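PDB 3THA: tryptophan synthase alpha chain from Campylobacter jejuni, which probably catalyses the aldol cleavage of indoleglycerol phosphate to indole and glyceraldehyde 3-phosphate, as the alpha subunit of tryptophan synthase in the last step of tryptophan biosynthesis. Local coordinates for residues Asp6-Tyr11 and Val220-Ile225; Val182-Leu187 and Val214-Lys219. All coordinates share one frame; numbering follows the deposited sequence.

Interaction 1. Residues Asp6-Tyr11 and Val220-Ile225; sequences DFRKFY and VADGVI
Tyr11 and Arg8 both reach Asp222, one across its backbone carbonyl and CB, the other toward its carboxylate. The tyrosine ring does most of the touching. Its CE2 comes within 3.4 Å of Asp222 O, while the phenol oxygen OH lies 3.5 Å from Asp222 CB, a van der Waals contact beside the carboxylate. Ring and carboxylate are turned only 26° from each other, yet the carbonyl oxygen approaches the ring obliquely. The first torsion of Tyr11 sets CG between the backbone N and the carbonyl carbon (chi1 71°), and from there the ring reaches across to Asp222. A tyrosine suits this place because its long flat side chain spans the separation between backbones whose nearest CA atoms, those of Tyr11 and Gly223, are 8.7 Å apart.

The exposed Arg8 reaches in with its chain bent at chi2. NH2 stands 3.7 Å from Asp222 OD2, a long salt bridge, with the guanidinium and carboxylate planes 71° apart, far from the flat two-pronged pairing of a tight ion pair. A long arginine can reach both Asn199 O, through NH1, and Asp222. The short carboxylate of Asp222 serves Arg195 at OD1, Ile202 N at OD2 and, at long range, Arg8; so gripped, it should have its rotation largely fixed.

The contact links the N-terminal lead-in to strand 15-21 with the turn into strand 223-226, where the first and last strands of a closed eight-stranded TIM barrel come together.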
ATOM      1  N   ASP B   6      15.594  16.901  16.900  1.00 80.60           N
ATOM      2  CA  ASP B   6      16.303  17.511  15.784  1.00 79.31           C
ATOM      3  C   ASP B   6      17.032  16.398  15.055  1.00 77.15           C
ATOM      4  O   ASP B   6      17.986  15.832  15.582  1.00 77.75           O
ATOM      5  CB  ASP B   6      17.270  18.597  16.248  1.00 81.64           C
ATOM      6  CG  ASP B   6      18.155  19.129  15.114  1.00 83.31           C
ATOM      7  OD1 ASP B   6      18.787  20.196  15.292  1.00 86.99           O
ATOM      8  OD2 ASP B   6      18.244  18.485  14.046  1.00 82.64           O
ATOM      9  N   PHE B   7      16.582  16.099  13.844  1.00 73.60           N
ATOM     10  CA  PHE B   7      17.099  14.958  13.125  1.00 71.92           C
ATOM     11  C   PHE B   7      18.538  15.105  12.698  1.00 73.49           C
ATOM     12  O   PHE B   7      19.260  14.108  12.558  1.00 73.40           O
ATOM     13  CB  PHE B   7      16.239  14.646  11.903  1.00 69.99           C
ATOM     14  CG  PHE B   7      15.202  13.604  12.143  1.00 65.80           C
ATOM     15  CD1 PHE B   7      15.496  12.267  11.984  1.00 65.11           C
ATOM     16  CD2 PHE B   7      13.923  13.959  12.549  1.00 64.34           C
ATOM     17  CE1 PHE B   7      14.501  11.292  12.203  1.00 65.71           C
ATOM     18  CE2 PHE B   7      12.935  12.994  12.764  1.00 60.32           C
ATOM     19  CZ  PHE B   7      13.208  11.678  12.580  1.00 59.00           C
ATOM     20  N   ARG B   8      18.955  16.347  12.476  1.00 74.43           N
ATOM     21  CA  ARG B   8      20.319  16.617  12.062  1.00 75.60           C
ATOM     22  C   ARG B   8      21.343  16.141  13.088  1.00 77.02           C
ATOM     23  O   ARG B   8      22.589  16.143  12.821  1.00 78.82           O
ATOM     24  CB  ARG B   8      20.482  18.103  11.775  1.00 76.93           C
ATOM     25  CG  ARG B   8      20.190  18.425  10.352  1.00 75.43           C
ATOM     26  CD  ARG B   8      21.006  19.617   9.839  1.00 76.71           C
ATOM     27  NE  ARG B   8      20.553  19.907   8.486  1.00 74.08           N
ATOM     28  CZ  ARG B   8      19.387  20.477   8.200  1.00 71.10           C
ATOM     29  NH1 ARG B   8      18.542  20.847   9.169  1.00 66.42           N
ATOM     30  NH2 ARG B   8      19.060  20.655   6.934  1.00 71.19           N
ATOM     31  N   LYS B   9      20.818  15.750  14.260  1.00 75.67           N
ATOM     32  CA  LYS B   9      21.641  15.186  15.357  1.00 76.87           C
ATOM     33  C   LYS B   9      21.905  13.681  15.234  1.00 75.45           C
ATOM     34  O   LYS B   9      22.575  13.098  16.091  1.00 76.34           O
ATOM     35  CB  LYS B   9      21.036  15.521  16.733  1.00 76.70           C
ATOM     36  CG  LYS B   9      21.692  16.747  17.388  1.00 81.57           C
ATOM     37  CD  LYS B   9      20.713  17.568  18.231  1.00 83.25           C
ATOM     38  CE  LYS B   9      21.164  19.034  18.261  1.00 87.15           C
ATOM     39  NZ  LYS B   9      20.022  19.951  17.906  1.00 84.95           N
ATOM     40  N   PHE B  10      21.389  13.067  14.165  1.00 73.15           N
ATOM     41  CA  PHE B  10      21.402  11.621  14.014  1.00 71.73           C
ATOM     42  C   PHE B  10      22.285  11.113  12.891  1.00 71.54           C
ATOM     43  O   PHE B  10      22.373   9.909  12.672  1.00 70.82           O
ATOM     44  CB  PHE B  10      19.969  11.100  13.860  1.00 70.49           C
ATOM     45  CG  PHE B  10      19.232  11.012  15.163  1.00 72.34           C
ATOM     46  CD1 PHE B  10      18.452  12.077  15.609  1.00 74.53           C
ATOM     47  CD2 PHE B  10      19.365   9.885  15.975  1.00 73.08           C
ATOM     48  CE1 PHE B  10      17.792  12.013  16.844  1.00 75.55           C
ATOM     49  CE2 PHE B  10      18.697   9.810  17.204  1.00 74.28           C
ATOM     50  CZ  PHE B  10      17.906  10.879  17.641  1.00 73.41           C
ATOM     51  N   TYR B  11      22.964  12.032  12.212  1.00 72.04           N
ATOM     52  CA  TYR B  11      23.788  11.696  11.056  1.00 72.13           C
ATOM     53  C   TYR B  11      24.860  12.766  10.818  1.00 74.63           C
ATOM     54  O   TYR B  11      24.740  13.882  11.319  1.00 75.08           O
ATOM     55  CB  TYR B  11      22.887  11.494   9.817  1.00 70.66           C
ATOM     56  CG  TYR B  11      22.246  12.758   9.249  1.00 67.50           C
ATOM     57  CD1 TYR B  11      21.009  13.203   9.693  1.00 63.63           C
ATOM     58  CD2 TYR B  11      22.897  13.499   8.259  1.00 68.38           C
ATOM     59  CE1 TYR B  11      20.427  14.373   9.146  1.00 64.80           C
ATOM     60  CE2 TYR B  11      22.344  14.651   7.727  1.00 68.04           C
ATOM     61  CZ  TYR B  11      21.109  15.081   8.168  1.00 65.86           C
ATOM     62  OH  TYR B  11      20.590  16.221   7.617  1.00 68.03           O
ATOM     63  N   VAL B 220      21.894  14.423  -3.626  1.00 76.39           N
ATOM     64  CA  VAL B 220      20.643  15.029  -4.025  1.00 74.03           C
ATOM     65  C   VAL B 220      20.139  15.832  -2.846  1.00 72.11           C
ATOM     66  O   VAL B 220      19.776  16.985  -3.004  1.00 72.26           O
ATOM     67  CB  VAL B 220      19.633  13.958  -4.492  1.00 72.52           C
ATOM     68  CG1 VAL B 220      18.224  14.496  -4.502  1.00 70.63           C
ATOM     69  CG2 VAL B 220      20.021  13.442  -5.868  1.00 73.81           C
ATOM     70  N   ALA B 221      20.183  15.236  -1.654  1.00 70.83           N
ATOM     71  CA  ALA B 221      19.610  15.860  -0.458  1.00 69.30           C
ATOM     72  C   ALA B 221      20.433  15.656   0.821  1.00 69.66           C
ATOM     73  O   ALA B 221      21.653  15.828   0.805  1.00 71.44           O
ATOM     74  CB  ALA B 221      18.172  15.402  -0.267  1.00 66.57           C
ATOM     75  N   ASP B 222      19.763  15.311   1.921  1.00 67.72           N
ATOM     76  CA  ASP B 222      20.406  15.191   3.235  1.00 67.90           C
ATOM     77  C   ASP B 222      20.378  13.767   3.780  1.00 66.91           C
ATOM     78  O   ASP B 222      20.895  13.529   4.869  1.00 66.94           O
ATOM     79  CB  ASP B 222      19.661  16.069   4.257  1.00 66.98           C
ATOM     80  CG  ASP B 222      19.757  17.535   3.949  1.00 69.61           C
ATOM     81  OD1 ASP B 222      20.812  18.001   3.464  1.00 75.53           O
ATOM     82  OD2 ASP B 222      18.777  18.234   4.207  1.00 69.37           O
ATOM     83  N   GLY B 223      19.703  12.854   3.073  1.00 65.84           N
ATOM     84  CA  GLY B 223      19.472  11.484   3.538  1.00 64.45           C
ATOM     85  C   GLY B 223      18.909  10.605   2.429  1.00 64.45           C
ATOM     86  O   GLY B 223      18.479  11.119   1.384  1.00 64.56           O
ATOM     87  N   VAL B 224      18.907   9.287   2.646  1.00 63.26           N
ATOM     88  CA  VAL B 224      18.481   8.329   1.623  1.00 63.06           C
ATOM     89  C   VAL B 224      17.708   7.228   2.322  1.00 61.63           C
ATOM     90  O   VAL B 224      18.130   6.794   3.403  1.00 61.55           O
ATOM     91  CB  VAL B 224      19.715   7.718   0.931  1.00 65.72           C
ATOM     92  CG1 VAL B 224      19.331   6.537   0.061  1.00 66.28           C
ATOM     93  CG2 VAL B 224      20.474   8.777   0.136  1.00 65.65           C
ATOM     94  N   ILE B 225      16.591   6.787   1.727  1.00 60.14           N
ATOM     95  CA  ILE B 225      15.682   5.832   2.376  1.00 58.32           C
ATOM     96  C   ILE B 225      15.539   4.551   1.566  1.00 59.64           C
ATOM     97  O   ILE B 225      14.914   4.580   0.507  1.00 60.07           O
ATOM     98  CB  ILE B 225      14.277   6.428   2.550  1.00 55.95           C
ATOM     99  CG1 ILE B 225      14.341   7.795   3.223  1.00 53.93           C
ATOM    100  CG2 ILE B 225      13.355   5.492   3.334  1.00 56.70           C
ATOM    101  CD1 ILE B 225      12.970   8.461   3.408  1.00 46.69           C
TER

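Interaction 2. Residues Val182-Leu187 and Val214-Lys219; sequences VEEAIL and VKRMRK
Glu184 against Arg216 and Leu187 against Met217 are the two pairs through which successive outer helices of the TIM barrel, 180-195 and 212-217, meet, in a contact well away from the predicted catalytic residues.

Along the second helix, Arg216 is the first to touch. Its CG sits between the backbone N and the carbonyl carbon (chi1 79°), which sends the chain from CB to CD out beside the glutamate; a bend at chi3 then swings NE and the guanidinium on from there. The glutamate stretches out to meet it, extended beyond a CG anti to its own N (chi1 -173°). OE2 of Glu184 comes nearest to CD of Arg216, at 3.0 Å, a methylene next to NE. The approach to NE itself is the weaker one, a long salt bridge of 3.8 Å between Glu184 OE2 and Arg216 NE, met obliquely, with the carboxylate and guanidinium planes 34° apart. An arginine fits this partly exposed position because its CD can lie against the carboxylate oxygen while NH1 pairs with Asp213 and NE stays within long range of Glu184. Lys180 lies close to that same NH1.

Met217, a selenomethionine in the crystal, comes next. Its flexible chain carries the terminal methyl to the buried Leu187, and the two side chains cross at about a right angle. Both also rest on Val204 of strand 202-205, so this apolar pair lies between the helices and the barrel wall. Farther on, Lys219 O accepts a weak hydrogen bond from Gln188 NE2, in the first helix just past Leu187.

The apolar pair itself meets through single methyl groups, CD1 of Leu187 lying 4.1 Å from CE of Met217.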
ATOM      1  N   VAL B 182      17.990  12.486 -16.067  1.00106.53           N
ATOM      2  CA  VAL B 182      17.159  13.686 -16.095  1.00104.46           C
ATOM      3  C   VAL B 182      16.405  13.806 -14.781  1.00100.33           C
ATOM      4  O   VAL B 182      16.604  14.764 -14.024  1.00 98.80           O
ATOM      5  CB  VAL B 182      16.122  13.623 -17.219  1.00105.84           C
ATOM      6  CG1 VAL B 182      15.048  14.696 -17.021  1.00103.83           C
ATOM      7  CG2 VAL B 182      16.789  13.734 -18.588  1.00109.72           C
ATOM      8  N   GLU B 183      15.528  12.822 -14.542  1.00 98.33           N
ATOM      9  CA  GLU B 183      14.827  12.603 -13.255  1.00 93.88           C
ATOM     10  C   GLU B 183      15.733  12.840 -12.016  1.00 91.27           C
ATOM     11  O   GLU B 183      15.248  13.282 -10.977  1.00 88.36           O
ATOM     12  CB  GLU B 183      14.134  11.214 -13.223  1.00 93.49           C
ATOM     13  CG  GLU B 183      12.748  11.131 -13.943  1.00 94.05           C
ATOM     14  CD  GLU B 183      11.519  11.336 -13.011  1.00 92.90           C
ATOM     15  OE1 GLU B 183      11.657  11.861 -11.873  1.00 90.28           O
ATOM     16  OE2 GLU B 183      10.398  10.960 -13.423  1.00 92.37           O
ATOM     17  N   GLU B 184      17.040  12.597 -12.142  1.00 91.80           N
ATOM     18  CA  GLU B 184      17.977  13.038 -11.109  1.00 89.75           C
ATOM     19  C   GLU B 184      17.969  14.567 -10.931  1.00 88.49           C
ATOM     20  O   GLU B 184      17.529  15.049  -9.899  1.00 86.12           O
ATOM     21  CB  GLU B 184      19.373  12.537 -11.398  1.00 92.34           C
ATOM     22  CG  GLU B 184      20.344  12.818 -10.286  1.00 93.42           C
ATOM     23  CD  GLU B 184      21.649  12.056 -10.457  1.00 98.73           C
ATOM     24  OE1 GLU B 184      22.700  12.717 -10.598  1.00101.72           O
ATOM     25  OE2 GLU B 184      21.627  10.799 -10.461  1.00 98.52           O
ATOM     26  N   ALA B 185      18.421  15.324 -11.938  1.00 89.64           N
ATOM     27  CA  ALA B 185      18.379  16.816 -11.903  1.00 87.99           C
ATOM     28  C   ALA B 185      17.020  17.452 -11.516  1.00 84.30           C
ATOM     29  O   ALA B 185      16.966  18.469 -10.813  1.00 82.28           O
ATOM     30  CB  ALA B 185      18.896  17.407 -13.222  1.00 91.33           C
ATOM     31  N   ILE B 186      15.925  16.848 -11.962  1.00 82.43           N
ATOM     32  CA  ILE B 186      14.608  17.277 -11.529  1.00 79.85           C
ATOM     33  C   ILE B 186      14.502  17.304 -10.005  1.00 77.34           C
ATOM     34  O   ILE B 186      13.953  18.262  -9.424  1.00 76.39           O
ATOM     35  CB  ILE B 186      13.528  16.366 -12.085  1.00 79.48           C
ATOM     36  CG1 ILE B 186      13.611  16.358 -13.612  1.00 83.28           C
ATOM     37  CG2 ILE B 186      12.167  16.813 -11.594  1.00 76.45           C
ATOM     38  CD1 ILE B 186      12.565  15.523 -14.306  1.00 84.41           C
ATOM     39  N   LEU B 187      15.040  16.259  -9.375  1.00 75.93           N
ATOM     40  CA  LEU B 187      14.994  16.091  -7.927  1.00 73.92           C
ATOM     41  C   LEU B 187      15.764  17.178  -7.208  1.00 74.18           C
ATOM     42  O   LEU B 187      15.276  17.756  -6.230  1.00 73.12           O
ATOM     43  CB  LEU B 187      15.559  14.712  -7.506  1.00 73.23           C
ATOM     44  CG  LEU B 187      14.584  13.538  -7.513  1.00 71.19           C
ATOM     45  CD1 LEU B 187      15.339  12.259  -7.824  1.00 75.35           C
ATOM     46  CD2 LEU B 187      13.838  13.425  -6.184  1.00 67.07           C
ATOM     47  N   VAL B 214      22.651   4.433  -4.310  1.00 82.67           N
ATOM     48  CA  VAL B 214      22.504   5.249  -3.114  1.00 80.33           C
ATOM     49  C   VAL B 214      23.593   6.292  -3.043  1.00 81.84           C
ATOM     50  O   VAL B 214      23.371   7.364  -2.492  1.00 80.71           O
ATOM     51  CB  VAL B 214      22.368   4.440  -1.776  1.00 78.32           C
ATOM     52  CG1 VAL B 214      21.949   3.030  -2.039  1.00 77.92           C
ATOM     53  CG2 VAL B 214      23.621   4.515  -0.925  1.00 78.58           C
ATOM     54  N   LYS B 215      24.754   6.003  -3.625  1.00 84.78           N
ATOM     55  CA  LYS B 215      25.831   6.983  -3.615  1.00 87.13           C
ATOM     56  C   LYS B 215      25.484   8.184  -4.511  1.00 88.00           C
ATOM     57  O   LYS B 215      26.101   9.251  -4.396  1.00 89.32           O
ATOM     58  CB  LYS B 215      27.187   6.354  -3.953  1.00 90.55           C
ATOM     59  CG  LYS B 215      27.967   5.869  -2.720  1.00 90.64           C
ATOM     60  CD  LYS B 215      29.295   5.197  -3.098  1.00 95.38           C
ATOM     61  CE  LYS B 215      30.182   5.025  -1.853  1.00 96.13           C
ATOM     62  NZ  LYS B 215      31.001   3.763  -1.810  1.00 97.79           N
ATOM     63  N   ARG B 216      24.472   8.022  -5.362  1.00 86.95           N
ATOM     64  CA  ARG B 216      24.045   9.121  -6.221  1.00 87.84           C
ATOM     65  C   ARG B 216      22.942   9.967  -5.575  1.00 84.31           C
ATOM     66  O   ARG B 216      23.010  11.194  -5.562  1.00 84.02           O
ATOM     67  CB  ARG B 216      23.667   8.636  -7.633  1.00 89.68           C
ATOM     68  CG  ARG B 216      22.291   8.005  -7.795  1.00 89.28           C
ATOM     69  CD  ARG B 216      21.845   8.063  -9.265  1.00 95.63           C
ATOM     70  NE  ARG B 216      22.596   7.152 -10.134  1.00101.08           N
ATOM     71  CZ  ARG B 216      22.071   6.072 -10.707  1.00104.39           C
ATOM     72  NH1 ARG B 216      20.779   5.779 -10.529  1.00103.44           N
ATOM     73  NH2 ARG B 216      22.829   5.287 -11.463  1.00107.49           N
HETATM   74  N   MSE B 217      21.950   9.295  -5.011  1.00 81.48           N
HETATM   75  CA  MSE B 217      20.938   9.962  -4.212  1.00 78.70           C
HETATM   76  C   MSE B 217      21.572  10.748  -3.066  1.00 78.08           C
HETATM   77  O   MSE B 217      20.959  11.692  -2.549  1.00 76.16           O
HETATM   78  CB  MSE B 217      19.954   8.937  -3.663  1.00 76.63           C
HETATM   79  CG  MSE B 217      19.000   8.379  -4.698  1.00 78.57           C
HETATM   80 SE   MSE B 217      17.721   9.738  -5.344  0.65 79.77          SE
HETATM   81  CE  MSE B 217      16.923   8.656  -6.784  1.00 79.65           C
ATOM     82  N   ARG B 218      22.796  10.360  -2.687  1.00 79.11           N
ATOM     83  CA  ARG B 218      23.532  11.025  -1.611  1.00 79.18           C
ATOM     84  C   ARG B 218      23.931  12.461  -1.932  1.00 80.16           C
ATOM     85  O   ARG B 218      24.174  13.249  -1.018  1.00 79.85           O
ATOM     86  CB  ARG B 218      24.781  10.237  -1.211  1.00 81.12           C
ATOM     87  CG  ARG B 218      24.526   9.111  -0.213  1.00 79.75           C
ATOM     88  CD  ARG B 218      25.826   8.542   0.380  1.00 82.13           C
ATOM     89  NE  ARG B 218      25.492   7.628   1.464  1.00 81.09           N
ATOM     90  CZ  ARG B 218      25.861   6.356   1.550  1.00 80.80           C
ATOM     91  NH1 ARG B 218      26.656   5.796   0.632  1.00 81.46           N
ATOM     92  NH2 ARG B 218      25.432   5.656   2.591  1.00 77.82           N
ATOM     93  N   LYS B 219      23.996  12.807  -3.214  1.00 81.15           N
ATOM     94  CA  LYS B 219      24.291  14.196  -3.572  1.00 82.38           C
ATOM     95  C   LYS B 219      23.049  14.971  -3.970  1.00 80.06           C
ATOM     96  O   LYS B 219      23.134  16.041  -4.569  1.00 81.06           O
ATOM     97  CB  LYS B 219      25.386  14.310  -4.645  1.00 86.28           C
ATOM     98  CG  LYS B 219      25.388  13.256  -5.744  1.00 88.66           C
ATOM     99  CD  LYS B 219      26.817  12.744  -5.911  1.00 92.70           C
ATOM    100  CE  LYS B 219      26.924  11.589  -6.891  1.00 95.14           C
ATOM    101  NZ  LYS B 219      28.189  10.797  -6.674  1.00 98.16           N
TER

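From the N terminus, the chain first passes through 6-11 on its way into strand 15-21, then makes nearly the whole circuit of the barrel before 220-225 returns to it and interaction 1 closes a loop of 208 intervening residues. Interaction 2 opens and closes within that circuit: between 182-187 and 214-219 lie just 26 residues, including strand 202-205. The long closure joins the N-terminal lead-in to strand 15-21 with the last strand, 223-226, whereas the short one joins neighbouring helices on the barrel's outside. They meet directly where helix 212-217 is followed, after a short connection, by strand 223-226: CG2 of Val224 packs 3.8 Å from CB of Met217, and Val220 rests against Leu187.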